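PDB 5L3W: signal recognition particle receptor FtsY from Sulfolobus acidocaldarius, which serves as the receptor for the signal recognition particle and belongs to the SRP54-type family of P-loop GTPase-domain proteins. Local coordinates for residues D177-A182 and K216-I221. Sequence-based numbering, arbitrary orientation.
Sequences DPASVA and KRVLRI
The guanidinium of Arg217 presents its edge to the carboxylate of Asp177, while CD1 of Ile221 lies over one of its faces, 3.9 Å above the plane and displaced from the centre of the group. This salt bridge joins two neighbouring, roughly parallel helices, 178-191 and 209-222, that pack on the mixed sheet of the P-loop GTPase domain; the axes of the two short segments cross at -31° and approach to 9.0 Å. Arginine meets the acid end-on, one nitrogen to each oxygen: NH2 of Arg217 lies 2.7 Å from OD1 of Asp177 in an almost straight bond, and NH1 of Arg217 is likewise 2.7 Å from OD2 of Asp177. Both oxygens are met on their syn sides, but with the carboxylate and guanidinium planes 35° apart the nitrogens sit somewhat out of the carboxylate plane. In Arg217, CG stands anti to the backbone N (chi1 178°), and the extended chain from CG to NE carries the guanidinium across to Asp177.

Aspartate suits its place because it also serves as N-cap: OD1 of Asp177 accepts from N of Ala179 at 2.8 Å, on the anti side, and more weakly from N of Ser180. Ala179 N and Arg217 NH2 reach OD1 of Asp177 from opposite faces of the carboxylate plane, which should restrain its rotation; the arginine and the helix start would both be expected to favour its negative charge. Pro178 fits the first turn, where its missing N-H costs no helical bond.

Next to the ion pair, apolar side chains complete the contact. Small Ala179, buried, lets the backbones come close, its CA 4.7 Å from CA of Val218. Branched Val218 uses both methyls, CG2 against CB of Pro178 and CG1 against CB of Ala182, and also touches Ile115 on strand 112-117. The long branch of Ile221 lets CD1 reach both Ala179 and the guanidinium face. Beside the salt bridge, CB of Ala179 rests 3.8 Å from CD1 of Ile221 and 3.4 Å from NH2 of Arg217.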
ATOM      1  N   ASP A 177      -0.673 -29.068   9.801  1.00 66.13           N
ATOM      2  CA  ASP A 177       0.114 -28.108  10.560  1.00 58.54           C
ATOM      3  C   ASP A 177       0.511 -26.983   9.619  1.00 60.35           C
ATOM      4  O   ASP A 177       1.285 -27.213   8.681  1.00 68.90           O
ATOM      5  CB  ASP A 177       1.343 -28.806  11.162  1.00 58.49           C
ATOM      6  CG  ASP A 177       2.225 -27.872  11.974  1.00 58.12           C
ATOM      7  OD1 ASP A 177       2.126 -26.635  11.828  1.00 59.59           O
ATOM      8  OD2 ASP A 177       3.047 -28.382  12.757  1.00 61.44           O
ATOM      9  N   PRO A 178      -0.002 -25.766   9.823  1.00 56.25           N
ATOM     10  CA  PRO A 178       0.349 -24.655   8.919  1.00 50.40           C
ATOM     11  C   PRO A 178       1.809 -24.267   8.963  1.00 53.45           C
ATOM     12  O   PRO A 178       2.296 -23.637   8.015  1.00 53.94           O
ATOM     13  CB  PRO A 178      -0.534 -23.499   9.419  1.00 52.14           C
ATOM     14  CG  PRO A 178      -0.790 -23.832  10.863  1.00 55.98           C
ATOM     15  CD  PRO A 178      -0.934 -25.341  10.882  1.00 59.72           C
ATOM     16  N   ALA A 179       2.515 -24.563  10.051  1.00 53.40           N
ATOM     17  CA  ALA A 179       3.935 -24.241  10.090  1.00 54.78           C
ATOM     18  C   ALA A 179       4.737 -25.221   9.246  1.00 56.79           C
ATOM     19  O   ALA A 179       5.817 -24.872   8.752  1.00 56.08           O
ATOM     20  CB  ALA A 179       4.435 -24.233  11.543  1.00 48.93           C
ATOM     21  N   SER A 180       4.231 -26.450   9.093  1.00 54.98           N
ATOM     22  CA  SER A 180       4.868 -27.452   8.243  1.00 58.06           C
ATOM     23  C   SER A 180       4.770 -27.067   6.778  1.00 58.64           C
ATOM     24  O   SER A 180       5.743 -27.196   6.024  1.00 60.30           O
ATOM     25  CB  SER A 180       4.214 -28.818   8.445  1.00 58.56           C
ATOM     26  OG  SER A 180       4.481 -29.323   9.728  1.00 68.75           O
ATOM     27  N   VAL A 181       3.579 -26.649   6.347  1.00 51.81           N
ATOM     28  CA  VAL A 181       3.412 -26.216   4.968  1.00 52.13           C
ATOM     29  C   VAL A 181       4.407 -25.109   4.651  1.00 51.59           C
ATOM     30  O   VAL A 181       5.142 -25.180   3.666  1.00 55.12           O
ATOM     31  CB  VAL A 181       1.959 -25.773   4.711  1.00 55.93           C
ATOM     32  CG1 VAL A 181       1.760 -25.455   3.237  1.00 60.92           C
ATOM     33  CG2 VAL A 181       0.984 -26.843   5.140  1.00 50.86           C
ATOM     34  N   ALA A 182       4.492 -24.106   5.528  1.00 51.55           N
ATOM     35  CA  ALA A 182       5.388 -22.976   5.303  1.00 54.65           C
ATOM     36  C   ALA A 182       6.854 -23.385   5.393  1.00 58.84           C
ATOM     37  O   ALA A 182       7.684 -22.920   4.602  1.00 56.67           O
ATOM     38  CB  ALA A 182       5.087 -21.874   6.320  1.00 54.74           C
ATOM     39  N   LYS A 216       1.854 -16.714  15.386  1.00 51.10           N
ATOM     40  CA  LYS A 216       3.155 -16.597  16.042  1.00 57.40           C
ATOM     41  C   LYS A 216       3.962 -17.880  15.912  1.00 58.88           C
ATOM     42  O   LYS A 216       5.198 -17.843  15.944  1.00 68.02           O
ATOM     43  CB  LYS A 216       2.997 -16.253  17.528  1.00 61.07           C
ATOM     44  CG  LYS A 216       2.431 -14.867  17.805  1.00 70.46           C
ATOM     45  CD  LYS A 216       2.118 -14.714  19.287  1.00 78.31           C
ATOM     46  CE  LYS A 216       2.524 -13.351  19.800  1.00 84.97           C
ATOM     47  NZ  LYS A 216       1.890 -13.036  21.118  1.00 89.62           N
ATOM     48  N   ARG A 217       3.288 -19.018  15.783  1.00 52.43           N
ATOM     49  CA  ARG A 217       4.016 -20.266  15.613  1.00 50.79           C
ATOM     50  C   ARG A 217       4.562 -20.364  14.194  1.00 49.60           C
ATOM     51  O   ARG A 217       5.733 -20.715  13.992  1.00 49.92           O
ATOM     52  CB  ARG A 217       3.111 -21.449  15.973  1.00 56.07           C
ATOM     53  CG  ARG A 217       3.764 -22.790  15.788  1.00 57.08           C
ATOM     54  CD  ARG A 217       3.065 -23.922  16.540  1.00 59.51           C
ATOM     55  NE  ARG A 217       3.685 -25.191  16.188  1.00 60.41           N
ATOM     56  CZ  ARG A 217       3.437 -25.846  15.054  1.00 60.42           C
ATOM     57  NH1 ARG A 217       4.051 -26.987  14.788  1.00 61.46           N
ATOM     58  NH2 ARG A 217       2.578 -25.351  14.173  1.00 59.61           N
ATOM     59  N   VAL A 218       3.743 -20.012  13.202  1.00 41.96           N
ATOM     60  CA  VAL A 218       4.237 -19.913  11.833  1.00 46.50           C
ATOM     61  C   VAL A 218       5.421 -18.954  11.771  1.00 47.03           C
ATOM     62  O   VAL A 218       6.473 -19.276  11.204  1.00 47.29           O
ATOM     63  CB  VAL A 218       3.101 -19.487  10.882  1.00 44.98           C
ATOM     64  CG1 VAL A 218       3.634 -19.258   9.475  1.00 43.20           C
ATOM     65  CG2 VAL A 218       2.000 -20.549  10.865  1.00 39.34           C
ATOM     66  N   LEU A 219       5.281 -17.780  12.398  1.00 47.72           N
ATOM     67  CA  LEU A 219       6.317 -16.746  12.348  1.00 45.14           C
ATOM     68  C   LEU A 219       7.638 -17.244  12.908  1.00 48.11           C
ATOM     69  O   LEU A 219       8.695 -17.039  12.307  1.00 46.19           O
ATOM     70  CB  LEU A 219       5.867 -15.514  13.129  1.00 49.82           C
ATOM     71  CG  LEU A 219       4.861 -14.614  12.427  1.00 53.83           C
ATOM     72  CD1 LEU A 219       4.490 -13.478  13.350  1.00 57.87           C
ATOM     73  CD2 LEU A 219       5.486 -14.091  11.142  1.00 44.99           C
ATOM     74  N   ARG A 220       7.599 -17.894  14.072  1.00 49.03           N
ATOM     75  CA  ARG A 220       8.844 -18.318  14.687  1.00 49.43           C
ATOM     76  C   ARG A 220       9.452 -19.511  13.963  1.00 48.79           C
ATOM     77  O   ARG A 220      10.663 -19.707  14.030  1.00 55.62           O
ATOM     78  CB  ARG A 220       8.614 -18.571  16.187  1.00 39.96           C
ATOM     79  CG  ARG A 220       8.729 -19.945  16.693  1.00 50.83           C
ATOM     80  CD  ARG A 220       8.381 -20.002  18.190  1.00 48.70           C
ATOM     81  NE  ARG A 220       7.723 -21.264  18.553  1.00 54.47           N
ATOM     82  CZ  ARG A 220       6.399 -21.420  18.667  1.00 59.15           C
ATOM     83  NH1 ARG A 220       5.577 -20.382  18.483  1.00 52.96           N
ATOM     84  NH2 ARG A 220       5.891 -22.613  18.992  1.00 56.50           N
ATOM     85  N   ILE A 221       8.664 -20.270  13.217  1.00 54.05           N
ATOM     86  CA  ILE A 221       9.210 -21.418  12.513  1.00 50.66           C
ATOM     87  C   ILE A 221       9.582 -21.060  11.075  1.00 54.98           C
ATOM     88  O   ILE A 221      10.587 -21.554  10.551  1.00 52.58           O
ATOM     89  CB  ILE A 221       8.205 -22.593  12.586  1.00 55.56           C
ATOM     90  CG1 ILE A 221       8.143 -23.138  14.020  1.00 48.34           C
ATOM     91  CG2 ILE A 221       8.530 -23.696  11.524  1.00 41.29           C
ATOM     92  CD1 ILE A 221       7.029 -24.171  14.266  1.00 47.82           C
TER